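Local coordinates for protein putative Zn-dependent Alcohol Dehydrogenase (Rhodobacter sphaeroides, PDB 3IV6) that binds S-adenosylmethionine in a Rossmann-like fold and is probably a methyltransferase, although it was named a putative zinc-dependent alcohol dehydrogenase, at residues Y153-K158 with D190-P195; K178-R183 with E214-D219; R145-L150 with P249-Y254; L133-L138 with Y254-R259. All coordinates share one frame; numbering follows the deposited sequence.

Contact 1. Residues Y153-K158 with D190-P195; sequences YDIDLK and DRALVP
I155 and K158, one turn apart on helix 154-164, meet A192, L193 and V194, where helix 187-192 gives way to extended chain. I155 can be followed outward along its longer branch. Its CB faces V194, with I155 CB lying 4.3 Å from V194 CG2. The next atom, CG1, is anti to the backbone N (chi1 -177°) and slides past the end of the other helix, where I155 CG1 comes within 3.7 Å of A192 O and 4.1 Å of A192 CB. With the chain extended again at chi2, the tip lies alongside L193 and points the same way, I155 CD1 being 4.1 Å from L193 CD2. Y208 of helix 201-210 touches both I155 and L193, extending the apolar cluster toward that helix.

K158 joins in with the foot of its side chain alone. K158 CB rests on A192 CB at 3.4 Å, and K158 CG is 4.4 Å from V194 CG1. Bends at chi2 and chi3 then carry the chain away from the other segment, and its ammonium bonds to Y162 OH on its own helix. V194, two residues beyond the last helical residue, turns its isopropyl group to the helix and covers both I155 and K158.

The side chains meet carbon to carbon, and the polar atom they touch, A192 O, faces CG1 and CD1 of I155 and CG of K158. Helix 154-164 and the end of helix 187-192 with the chain after it are therefore joined by apolar shape and burial rather than by directed bonds, while the lysine charge is dealt with outside the interface.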
# COMPACT_ATOMS: atom_id res chain seq x y z
N TYR A 153 -13.98 3.31 2.44
CA TYR A 153 -13.46 4.11 3.55
C TYR A 153 -14.55 5.05 4.12
O TYR A 153 -15.56 5.33 3.47
CB TYR A 153 -12.29 4.93 3.04
CG TYR A 153 -11.00 4.16 2.86
CD1 TYR A 153 -9.98 4.25 3.80
CD2 TYR A 153 -10.79 3.34 1.76
CE1 TYR A 153 -8.82 3.56 3.66
CE2 TYR A 153 -9.61 2.64 1.60
CZ TYR A 153 -8.64 2.76 2.56
OH TYR A 153 -7.45 2.08 2.45
N ASP A 154 -14.39 5.52 5.35
CA ASP A 154 -15.37 6.44 5.91
C ASP A 154 -15.52 7.64 4.99
O ASP A 154 -16.63 8.05 4.65
CB ASP A 154 -14.97 6.90 7.31
CG ASP A 154 -15.07 5.76 8.36
OD1 ASP A 154 -14.43 5.93 9.43
OD2 ASP A 154 -15.76 4.73 8.12
N ILE A 155 -14.40 8.19 4.55
CA ILE A 155 -14.44 9.27 3.60
C ILE A 155 -15.20 8.93 2.32
O ILE A 155 -15.68 9.82 1.62
CB ILE A 155 -13.05 9.77 3.19
CG1 ILE A 155 -13.22 10.97 2.25
CG2 ILE A 155 -12.29 8.68 2.48
CD1 ILE A 155 -11.96 11.73 1.89
N ASP A 156 -15.31 7.66 1.99
CA ASP A 156 -15.95 7.31 0.73
C ASP A 156 -17.42 7.60 0.90
O ASP A 156 -18.06 8.17 0.01
CB ASP A 156 -15.74 5.84 0.36
CG ASP A 156 -14.31 5.52 -0.10
OD1 ASP A 156 -13.56 6.50 -0.37
OD2 ASP A 156 -13.93 4.31 -0.17
N LEU A 157 -17.95 7.20 2.05
CA LEU A 157 -19.34 7.44 2.40
C LEU A 157 -19.72 8.97 2.36
O LEU A 157 -20.76 9.35 1.83
CB LEU A 157 -19.66 6.76 3.75
CG LEU A 157 -19.46 5.23 3.88
CD1 LEU A 157 -19.64 4.70 5.33
CD2 LEU A 157 -20.35 4.43 2.93
N LYS A 158 -18.88 9.85 2.89
CA LYS A 158 -19.12 11.26 2.70
C LYS A 158 -19.01 11.64 1.21
O LYS A 158 -19.77 12.47 0.73
CB LYS A 158 -18.15 12.11 3.53
CG LYS A 158 -18.12 11.74 5.01
CD LYS A 158 -18.99 12.67 5.88
CE LYS A 158 -20.48 12.40 5.68
NZ LYS A 158 -21.31 13.24 6.60
N ASP A 190 -13.16 18.58 0.01
CA ASP A 190 -13.02 19.37 1.22
C ASP A 190 -14.07 18.99 2.26
O ASP A 190 -13.76 18.85 3.44
CB ASP A 190 -13.11 20.87 0.90
CG ASP A 190 -12.11 21.30 -0.15
OD1 ASP A 190 -11.86 20.52 -1.09
OD2 ASP A 190 -11.58 22.43 -0.04
N ARG A 191 -15.31 18.83 1.81
CA ARG A 191 -16.43 18.65 2.71
C ARG A 191 -16.42 17.26 3.34
O ARG A 191 -17.00 17.04 4.41
CB ARG A 191 -17.76 18.88 1.97
CG ARG A 191 -18.96 19.05 2.89
CD ARG A 191 -19.98 20.00 2.29
NE ARG A 191 -21.27 19.35 2.07
CZ ARG A 191 -21.78 19.09 0.87
NH1 ARG A 191 -21.11 19.43 -0.23
NH2 ARG A 191 -22.96 18.50 0.77
N ALA A 192 -15.75 16.32 2.68
CA ALA A 192 -15.86 14.91 3.03
C ALA A 192 -14.68 14.47 3.90
O ALA A 192 -14.74 13.41 4.53
CB ALA A 192 -15.94 14.06 1.77
N LEU A 193 -13.63 15.28 3.92
CA LEU A 193 -12.42 14.93 4.65
C LEU A 193 -12.73 14.51 6.08
O LEU A 193 -13.51 15.17 6.77
CB LEU A 193 -11.44 16.11 4.65
CG LEU A 193 -10.59 16.29 3.39
CD1 LEU A 193 -9.67 17.50 3.53
CD2 LEU A 193 -9.80 15.03 3.09
N VAL A 194 -12.13 13.41 6.51
CA VAL A 194 -12.30 12.93 7.88
C VAL A 194 -10.97 12.90 8.62
O VAL A 194 -9.90 13.02 8.02
CB VAL A 194 -12.92 11.52 7.91
CG1 VAL A 194 -14.27 11.52 7.21
CG2 VAL A 194 -11.98 10.51 7.27
N PRO A 195 -11.03 12.75 9.94
CA PRO A 195 -9.84 12.85 10.79
C PRO A 195 -8.85 11.72 10.51
O PRO A 195 -9.21 10.55 10.60
CB PRO A 195 -10.41 12.71 12.20
CG PRO A 195 -11.81 13.22 12.09
CD PRO A 195 -12.28 12.83 10.72

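Contact 2. Residues K178-R183 with E214-D219; sequences KTFHFR and ETRFDD
T179 and T215 form a non-hydrogen-bonded antiparallel pair and F180 and E214 the hydrogen-bonded pair beside it, the two segments running 152° apart. F180 N gives to E214 O at 2.8 Å and E214 N to F180 O at 2.9 Å, while R216 N bonds K178 O. On one face the threonine hydroxyls meet, T179 OG1 to T215 OG1 at 3.0 Å. Their methyls lie anti to the backbone N, leaving each hydroxyl beside it. These strands are the second and third of a small antiparallel sheet, 173-174, 179-181 and 213-215, set apart from the main Rossmann-like sheet; K178 and T179, both opposite D174, make a G1 bulge, with K178 in the left-handed conformation.

The other face carries F180 and E214, with F182 just beyond, turned toward E214. The carboxylate stands at the edge of the F182 ring, nearly perpendicular to it (89°), with E214 OE1 3.7 Å from F182 CE2. R216 NH1 reaches E214 OE1 at 3.1 Å on its anti side, tilted out of the carboxylate plane; R122 is a second partner of that oxygen, and R211 pairs with OE2. An alanine at E214 would probably leave these three arginines without their shared carboxylate and open a gap beside F182. R216 NE, 4.0 Å from F180 CD2, is paired with D156. K178 NZ crosses to D218 OD2 at 3.0 Å and pairs with D221.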
# COMPACT_ATOMS: atom_id res chain seq x y z
N LYS A 178 -15.51 0.73 -8.97
CA LYS A 178 -15.38 1.50 -7.73
C LYS A 178 -14.05 2.29 -7.61
O LYS A 178 -13.34 2.22 -6.60
CB LYS A 178 -15.61 0.57 -6.54
CG LYS A 178 -16.90 -0.24 -6.70
CD LYS A 178 -17.04 -1.35 -5.66
CE LYS A 178 -16.26 -2.59 -6.05
NZ LYS A 178 -16.41 -3.66 -5.00
N THR A 179 -13.73 3.07 -8.63
CA THR A 179 -12.55 3.90 -8.55
C THR A 179 -12.92 5.34 -8.28
O THR A 179 -13.77 5.89 -8.95
CB THR A 179 -11.75 3.86 -9.86
OG1 THR A 179 -11.50 2.51 -10.22
CG2 THR A 179 -10.43 4.56 -9.70
N PHE A 180 -12.27 5.95 -7.29
CA PHE A 180 -12.44 7.36 -7.02
C PHE A 180 -11.32 8.21 -7.63
O PHE A 180 -10.16 7.81 -7.61
CB PHE A 180 -12.44 7.59 -5.53
CG PHE A 180 -13.72 7.21 -4.85
CD1 PHE A 180 -14.83 8.02 -4.93
CD2 PHE A 180 -13.78 6.05 -4.10
CE1 PHE A 180 -15.99 7.68 -4.29
CE2 PHE A 180 -14.95 5.70 -3.47
CZ PHE A 180 -16.06 6.51 -3.56
N HIS A 181 -11.69 9.37 -8.19
CA HIS A 181 -10.71 10.40 -8.56
C HIS A 181 -10.85 11.63 -7.67
O HIS A 181 -11.74 12.44 -7.88
CB HIS A 181 -10.86 10.86 -9.99
CG HIS A 181 -9.61 11.46 -10.53
ND1 HIS A 181 -9.34 11.56 -11.88
CD2 HIS A 181 -8.53 11.96 -9.89
CE1 HIS A 181 -8.15 12.11 -12.05
NE2 HIS A 181 -7.63 12.35 -10.86
N PHE A 182 -10.00 11.78 -6.67
CA PHE A 182 -10.31 12.79 -5.65
C PHE A 182 -10.20 14.25 -6.14
O PHE A 182 -11.08 15.09 -5.88
CB PHE A 182 -9.42 12.57 -4.42
CG PHE A 182 -9.45 11.17 -3.92
CD1 PHE A 182 -10.61 10.66 -3.32
CD2 PHE A 182 -8.33 10.36 -4.06
CE1 PHE A 182 -10.65 9.35 -2.85
CE2 PHE A 182 -8.36 9.05 -3.61
CZ PHE A 182 -9.53 8.54 -2.99
N ARG A 183 -9.12 14.53 -6.86
CA ARG A 183 -8.84 15.84 -7.43
C ARG A 183 -9.91 16.27 -8.43
O ARG A 183 -9.76 17.30 -9.06
CB ARG A 183 -7.49 15.77 -8.15
CG ARG A 183 -6.98 17.07 -8.74
CD ARG A 183 -5.65 16.85 -9.41
NE ARG A 183 -4.92 18.10 -9.57
CZ ARG A 183 -5.24 19.04 -10.46
NH1 ARG A 183 -6.29 18.86 -11.26
NH2 ARG A 183 -4.52 20.16 -10.54
N GLU A 214 -8.01 6.03 -7.03
CA GLU A 214 -7.88 4.84 -6.16
C GLU A 214 -9.08 3.90 -6.30
O GLU A 214 -10.23 4.33 -6.32
CB GLU A 214 -7.64 5.22 -4.69
CG GLU A 214 -6.18 5.62 -4.39
CD GLU A 214 -5.96 6.02 -2.94
OE1 GLU A 214 -6.96 5.99 -2.19
OE2 GLU A 214 -4.81 6.37 -2.55
N THR A 215 -8.82 2.61 -6.44
CA THR A 215 -9.89 1.63 -6.58
C THR A 215 -10.27 1.00 -5.23
O THR A 215 -9.41 0.76 -4.41
CB THR A 215 -9.44 0.56 -7.55
OG1 THR A 215 -9.16 1.18 -8.82
CG2 THR A 215 -10.50 -0.55 -7.68
N ARG A 216 -11.56 0.76 -4.99
CA ARG A 216 -11.95 0.09 -3.75
C ARG A 216 -12.16 -1.38 -4.05
O ARG A 216 -12.63 -1.73 -5.12
CB ARG A 216 -13.20 0.69 -3.09
CG ARG A 216 -13.08 2.13 -2.53
CD ARG A 216 -11.68 2.56 -2.22
NE ARG A 216 -11.64 3.88 -1.56
CZ ARG A 216 -10.52 4.55 -1.29
NH1 ARG A 216 -9.33 4.06 -1.62
NH2 ARG A 216 -10.58 5.72 -0.69
N PHE A 217 -11.77 -2.23 -3.10
CA PHE A 217 -11.83 -3.66 -3.33
C PHE A 217 -12.71 -4.33 -2.31
O PHE A 217 -12.73 -3.93 -1.15
CB PHE A 217 -10.44 -4.31 -3.29
CG PHE A 217 -9.47 -3.76 -4.30
CD1 PHE A 217 -9.31 -4.37 -5.54
CD2 PHE A 217 -8.67 -2.66 -3.99
CE1 PHE A 217 -8.37 -3.86 -6.49
CE2 PHE A 217 -7.75 -2.16 -4.90
CZ PHE A 217 -7.60 -2.75 -6.17
N ASP A 218 -13.44 -5.33 -2.77
CA ASP A 218 -14.10 -6.33 -1.94
C ASP A 218 -13.22 -7.55 -2.03
O ASP A 218 -12.34 -7.62 -2.89
CB ASP A 218 -15.48 -6.71 -2.49
CG ASP A 218 -16.54 -5.63 -2.27
OD1 ASP A 218 -16.41 -4.78 -1.35
OD2 ASP A 218 -17.54 -5.65 -3.04
N ASP A 219 -13.46 -8.52 -1.17
CA ASP A 219 -12.76 -9.78 -1.22
C ASP A 219 -12.79 -10.38 -2.62
O ASP A 219 -11.77 -10.81 -3.13
CB ASP A 219 -13.33 -10.75 -0.19
CG ASP A 219 -12.63 -12.10 -0.21
OD1 ASP A 219 -11.38 -12.16 0.03
OD2 ASP A 219 -13.33 -13.11 -0.47

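Contact 3. Residues R145-L150 with P249-Y254; sequences RASVKL and PNTMLY
The contact between R145-L150 and P249-Y254 is an antiparallel strand pairing inside the main sheet, where strands 143-149 and 251-258 are neighbours, their 145-149 and 251-254 parts running at 160°. A146 pairs with Y254 and V148 with M252, each through two backbone bonds; A146 N to Y254 O is 2.8 Å and nearly straight (174°). S147 with L253 and K149 with T251 are the non-hydrogen-bonded pairs between and beyond them.

On the face of A146 and V148, the Y254 ring lies along the strand, its edge at A146 O and its CE2 4.0 Å from V148 CG2. Its hydroxyl end meets L150 from the opposite direction, Y254 OH being 3.8 Å from L150 CD2, and bonds D219. L150 CD1 also touches M252 CB (3.8 Å), M252 being a selenomethionine. Across the sheet, S147 and L253 face helix 33-39.

At the strand end, L150 O is gripped from opposite faces of its plane by K149 NZ (3.0 Å) and by N250 ND2 (3.3 Å). The lysine chain, bent at chi2, chi3 and chi4, folds back to do this; K149 CG passes 3.4 Å from T251 OG1, and the ammonium lies against the ring of Y153 in a cation-pi contact. A methionine in place of K149 would probably leave L150 O to the N250 amide, without the ammonium's grip from the other face, and the Y153 ring without this ammonium.

A final strand inserted antiparallel beside the fifth of an otherwise parallel run, order 3-2-1-4-5-7-6, is the signature of class I S-adenosylmethionine-dependent methyltransferases.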
# COMPACT_ATOMS: atom_id res chain seq x y z
N ARG A 145 3.06 -11.40 1.27
CA ARG A 145 1.97 -11.14 2.21
C ARG A 145 1.52 -9.71 2.03
O ARG A 145 2.27 -8.74 2.26
CB ARG A 145 2.42 -11.44 3.63
CG ARG A 145 2.81 -12.91 3.85
CD ARG A 145 3.31 -13.13 5.24
NE ARG A 145 3.53 -14.55 5.49
CZ ARG A 145 4.08 -15.06 6.60
NH1 ARG A 145 4.21 -16.39 6.71
NH2 ARG A 145 4.49 -14.27 7.59
N ALA A 146 0.29 -9.57 1.57
CA ALA A 146 -0.25 -8.24 1.24
C ALA A 146 -1.65 -8.03 1.83
O ALA A 146 -2.58 -8.76 1.50
CB ALA A 146 -0.28 -8.02 -0.28
N SER A 147 -1.81 -7.08 2.74
CA SER A 147 -3.12 -6.86 3.32
C SER A 147 -3.87 -5.82 2.50
O SER A 147 -3.26 -4.93 1.95
CB SER A 147 -2.96 -6.35 4.70
OG SER A 147 -2.37 -5.07 4.61
N VAL A 148 -5.18 -5.93 2.42
CA VAL A 148 -5.98 -4.98 1.69
C VAL A 148 -7.18 -4.57 2.51
O VAL A 148 -7.87 -5.40 3.03
CB VAL A 148 -6.50 -5.59 0.41
CG1 VAL A 148 -7.16 -4.48 -0.46
CG2 VAL A 148 -5.35 -6.25 -0.35
N LYS A 149 -7.43 -3.27 2.63
CA LYS A 149 -8.64 -2.78 3.29
C LYS A 149 -9.83 -2.98 2.37
O LYS A 149 -9.76 -2.59 1.23
CB LYS A 149 -8.51 -1.30 3.65
CG LYS A 149 -9.25 -0.94 4.90
CD LYS A 149 -9.97 0.37 4.81
CE LYS A 149 -11.30 0.20 4.10
NZ LYS A 149 -12.26 -0.57 4.95
N LEU A 150 -10.94 -3.54 2.86
CA LEU A 150 -12.03 -3.92 1.99
C LEU A 150 -13.29 -3.09 2.19
O LEU A 150 -13.61 -2.68 3.31
CB LEU A 150 -12.37 -5.40 2.12
CG LEU A 150 -11.24 -6.44 1.98
CD1 LEU A 150 -11.73 -7.79 2.48
CD2 LEU A 150 -10.74 -6.59 0.54
N PRO A 249 -9.33 -2.14 9.99
CA PRO A 249 -10.75 -2.00 9.64
C PRO A 249 -11.13 -2.89 8.46
O PRO A 249 -10.77 -2.59 7.32
CB PRO A 249 -10.86 -0.53 9.25
CG PRO A 249 -9.79 0.15 10.03
CD PRO A 249 -8.66 -0.83 10.10
N ASN A 250 -11.84 -3.98 8.74
CA ASN A 250 -12.25 -4.91 7.70
C ASN A 250 -11.12 -5.22 6.72
O ASN A 250 -11.29 -5.12 5.51
CB ASN A 250 -13.46 -4.37 6.94
CG ASN A 250 -14.27 -5.47 6.28
OD1 ASN A 250 -14.50 -6.52 6.86
ND2 ASN A 250 -14.71 -5.22 5.05
N THR A 251 -9.96 -5.59 7.26
CA THR A 251 -8.74 -5.68 6.47
C THR A 251 -8.27 -7.13 6.35
O THR A 251 -7.90 -7.75 7.34
CB THR A 251 -7.61 -4.83 7.08
OG1 THR A 251 -7.83 -3.45 6.78
CG2 THR A 251 -6.26 -5.26 6.52
N MSE A 252 -8.28 -7.65 5.13
CA MSE A 252 -7.87 -9.03 4.88
C MSE A 252 -6.41 -9.10 4.45
O MSE A 252 -5.98 -8.35 3.57
CB MSE A 252 -8.76 -9.67 3.81
CG MSE A 252 -8.50 -11.15 3.60
SE MSE A 252 -9.82 -12.28 4.48
CE MSE A 252 -11.44 -11.51 3.73
N LEU A 253 -5.65 -9.99 5.08
CA LEU A 253 -4.27 -10.24 4.68
C LEU A 253 -4.17 -11.47 3.79
O LEU A 253 -4.71 -12.53 4.11
CB LEU A 253 -3.39 -10.41 5.92
CG LEU A 253 -1.97 -10.92 5.67
CD1 LEU A 253 -1.26 -10.06 4.63
CD2 LEU A 253 -1.17 -10.96 6.97
N TYR A 254 -3.47 -11.32 2.67
CA TYR A 254 -3.45 -12.36 1.63
C TYR A 254 -2.05 -12.81 1.43
O TYR A 254 -1.17 -11.98 1.16
CB TYR A 254 -3.91 -11.83 0.27
CG TYR A 254 -5.31 -11.36 0.28
CD1 TYR A 254 -6.33 -12.16 -0.23
CD2 TYR A 254 -5.63 -10.12 0.83
CE1 TYR A 254 -7.65 -11.73 -0.21
CE2 TYR A 254 -6.97 -9.67 0.85
CZ TYR A 254 -7.97 -10.50 0.33
OH TYR A 254 -9.29 -10.11 0.36

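Contact 4. Residues L133-L138 with Y254-R259; sequences LGMLSL and YQFSRR
L136 stands at the middle of the apolar part of this contact, with F256 on one flank and R258 on another. L136 CG meets the rim of the F256 ring, 4.1 Å from F256 CE1 and near the ring plane, while L136 CD2 lies over the strand backbone at 4.0 Å from S257 CA. Selenomethionine M135, one residue earlier, brings its selenium to F256 CZ at 4.4 Å. F256 CG sits between the backbone N and the carbonyl carbon (chi1 60°), which stands the ring up toward the helix.

The remaining contacts come from the R258 guanidinium. Bends at chi2 and chi3 bring it against L136, whose CB lies over one face, toward its rim, 3.8 Å from R258 NH1. L133 CD1 approaches in the plane of the group at its edge, 3.5 Å from R258 NH1. R258 NH2 comes to 3.6 Å from L136 O, too long to count as a bond.

The 133-138 part of helix 125-139 crosses strand residues 254-258 at 68°, the two axes 8.7 Å apart at closest. The helix links parallel neighbours 113-117 and 143-149 in a beta-alpha-beta crossover, packed on the sheet as in a Rossmann-like fold.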
# COMPACT_ATOMS: atom_id res chain seq x y z
N LEU A 133 2.36 -8.50 -9.77
CA LEU A 133 3.47 -8.97 -10.61
C LEU A 133 4.87 -8.56 -10.06
O LEU A 133 5.76 -9.38 -9.94
CB LEU A 133 3.28 -8.50 -12.05
CG LEU A 133 4.02 -9.24 -13.18
CD1 LEU A 133 3.94 -10.76 -13.02
CD2 LEU A 133 3.46 -8.84 -14.52
N GLY A 134 5.04 -7.28 -9.73
CA GLY A 134 6.27 -6.84 -9.12
C GLY A 134 6.61 -7.56 -7.83
O GLY A 134 7.77 -7.88 -7.56
N MSE A 135 5.63 -7.81 -6.98
CA MSE A 135 5.92 -8.45 -5.71
C MSE A 135 6.37 -9.90 -5.96
O MSE A 135 7.31 -10.43 -5.33
CB MSE A 135 4.69 -8.42 -4.82
CG MSE A 135 4.19 -7.05 -4.43
SE MSE A 135 2.40 -7.05 -3.60
CE MSE A 135 1.90 -5.19 -3.93
N LEU A 136 5.67 -10.54 -6.89
CA LEU A 136 5.97 -11.90 -7.30
C LEU A 136 7.35 -11.99 -7.94
O LEU A 136 8.11 -12.93 -7.73
CB LEU A 136 4.89 -12.34 -8.28
CG LEU A 136 3.63 -12.81 -7.55
CD1 LEU A 136 2.56 -13.20 -8.52
CD2 LEU A 136 4.01 -13.96 -6.65
N SER A 137 7.66 -10.97 -8.73
CA SER A 137 8.95 -10.87 -9.37
C SER A 137 10.07 -10.77 -8.33
O SER A 137 11.13 -11.37 -8.51
CB SER A 137 8.95 -9.67 -10.29
OG SER A 137 10.21 -9.48 -10.88
N LEU A 138 9.83 -10.03 -7.26
CA LEU A 138 10.82 -9.86 -6.20
C LEU A 138 11.10 -11.19 -5.50
O LEU A 138 12.25 -11.53 -5.24
CB LEU A 138 10.35 -8.82 -5.18
CG LEU A 138 10.31 -7.37 -5.67
CD1 LEU A 138 9.80 -6.45 -4.57
CD2 LEU A 138 11.69 -6.93 -6.14
N TYR A 254 -3.47 -11.32 2.67
CA TYR A 254 -3.45 -12.36 1.63
C TYR A 254 -2.05 -12.81 1.43
O TYR A 254 -1.17 -11.98 1.16
CB TYR A 254 -3.91 -11.83 0.27
CG TYR A 254 -5.31 -11.36 0.28
CD1 TYR A 254 -6.33 -12.16 -0.23
CD2 TYR A 254 -5.63 -10.12 0.83
CE1 TYR A 254 -7.65 -11.73 -0.21
CE2 TYR A 254 -6.97 -9.67 0.85
CZ TYR A 254 -7.97 -10.50 0.33
OH TYR A 254 -9.29 -10.11 0.36
N GLN A 255 -1.85 -14.13 1.52
CA GLN A 255 -0.54 -14.75 1.33
C GLN A 255 -0.60 -15.54 0.04
O GLN A 255 -1.46 -16.40 -0.14
CB GLN A 255 -0.19 -15.63 2.53
CG GLN A 255 1.01 -16.54 2.32
CD GLN A 255 1.42 -17.25 3.60
OE1 GLN A 255 1.44 -16.64 4.66
NE2 GLN A 255 1.73 -18.54 3.50
N PHE A 256 0.29 -15.22 -0.88
CA PHE A 256 0.28 -15.85 -2.20
C PHE A 256 1.68 -16.01 -2.81
O PHE A 256 2.67 -15.42 -2.35
CB PHE A 256 -0.66 -15.10 -3.17
CG PHE A 256 -0.31 -13.63 -3.43
CD1 PHE A 256 0.39 -13.26 -4.58
CD2 PHE A 256 -0.68 -12.61 -2.55
CE1 PHE A 256 0.71 -11.90 -4.87
CE2 PHE A 256 -0.35 -11.27 -2.83
CZ PHE A 256 0.32 -10.93 -3.99
N SER A 257 1.75 -16.79 -3.86
CA SER A 257 3.03 -17.13 -4.44
C SER A 257 2.78 -17.68 -5.82
O SER A 257 1.62 -17.91 -6.17
CB SER A 257 3.68 -18.20 -3.59
OG SER A 257 2.78 -19.28 -3.54
N ARG A 258 3.84 -17.86 -6.61
CA ARG A 258 3.72 -18.59 -7.85
C ARG A 258 4.93 -19.48 -7.95
O ARG A 258 6.05 -19.00 -7.87
CB ARG A 258 3.58 -17.68 -9.09
CG ARG A 258 4.78 -16.83 -9.37
CD ARG A 258 5.06 -16.77 -10.84
NE ARG A 258 5.08 -15.39 -11.35
CZ ARG A 258 6.12 -14.56 -11.25
NH1 ARG A 258 6.03 -13.34 -11.77
NH2 ARG A 258 7.25 -14.93 -10.62
N ARG A 259 4.71 -20.79 -8.09
CA ARG A 259 5.85 -21.70 -8.22
C ARG A 259 5.55 -22.73 -9.29
O ARG A 259 4.39 -22.88 -9.69
CB ARG A 259 6.15 -22.39 -6.88
CG ARG A 259 6.22 -21.45 -5.65
CD ARG A 259 6.48 -22.22 -4.34
NE ARG A 259 6.76 -21.34 -3.20
CZ ARG A 259 5.91 -21.08 -2.21
NH1 ARG A 259 4.71 -21.64 -2.19
NH2 ARG A 259 6.26 -20.25 -1.22

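In the fold
Contacts 3 and 4 use successive parts of strand 251-258 and share Y254, their centres 16 Å apart. Contact 2 reaches this sheet through D219 OD1, probably hydrogen-bonded to Y254 OH (2.9 Å), and touches contact 1 through the salt bridge of D156 OD2 to R216 NE (2.7 Å). Contacts 1 and 4 lie on opposite sides of the chain's centre, 33 Å apart between centres. Bound S-adenosylmethionine is about 7 Å from the S147 side chain, about 8 Å from those of E214 and M135, and about 13 Å from that of I155. M135 lies about 4 Å, side chain to side chain, from the ligand-binding I99.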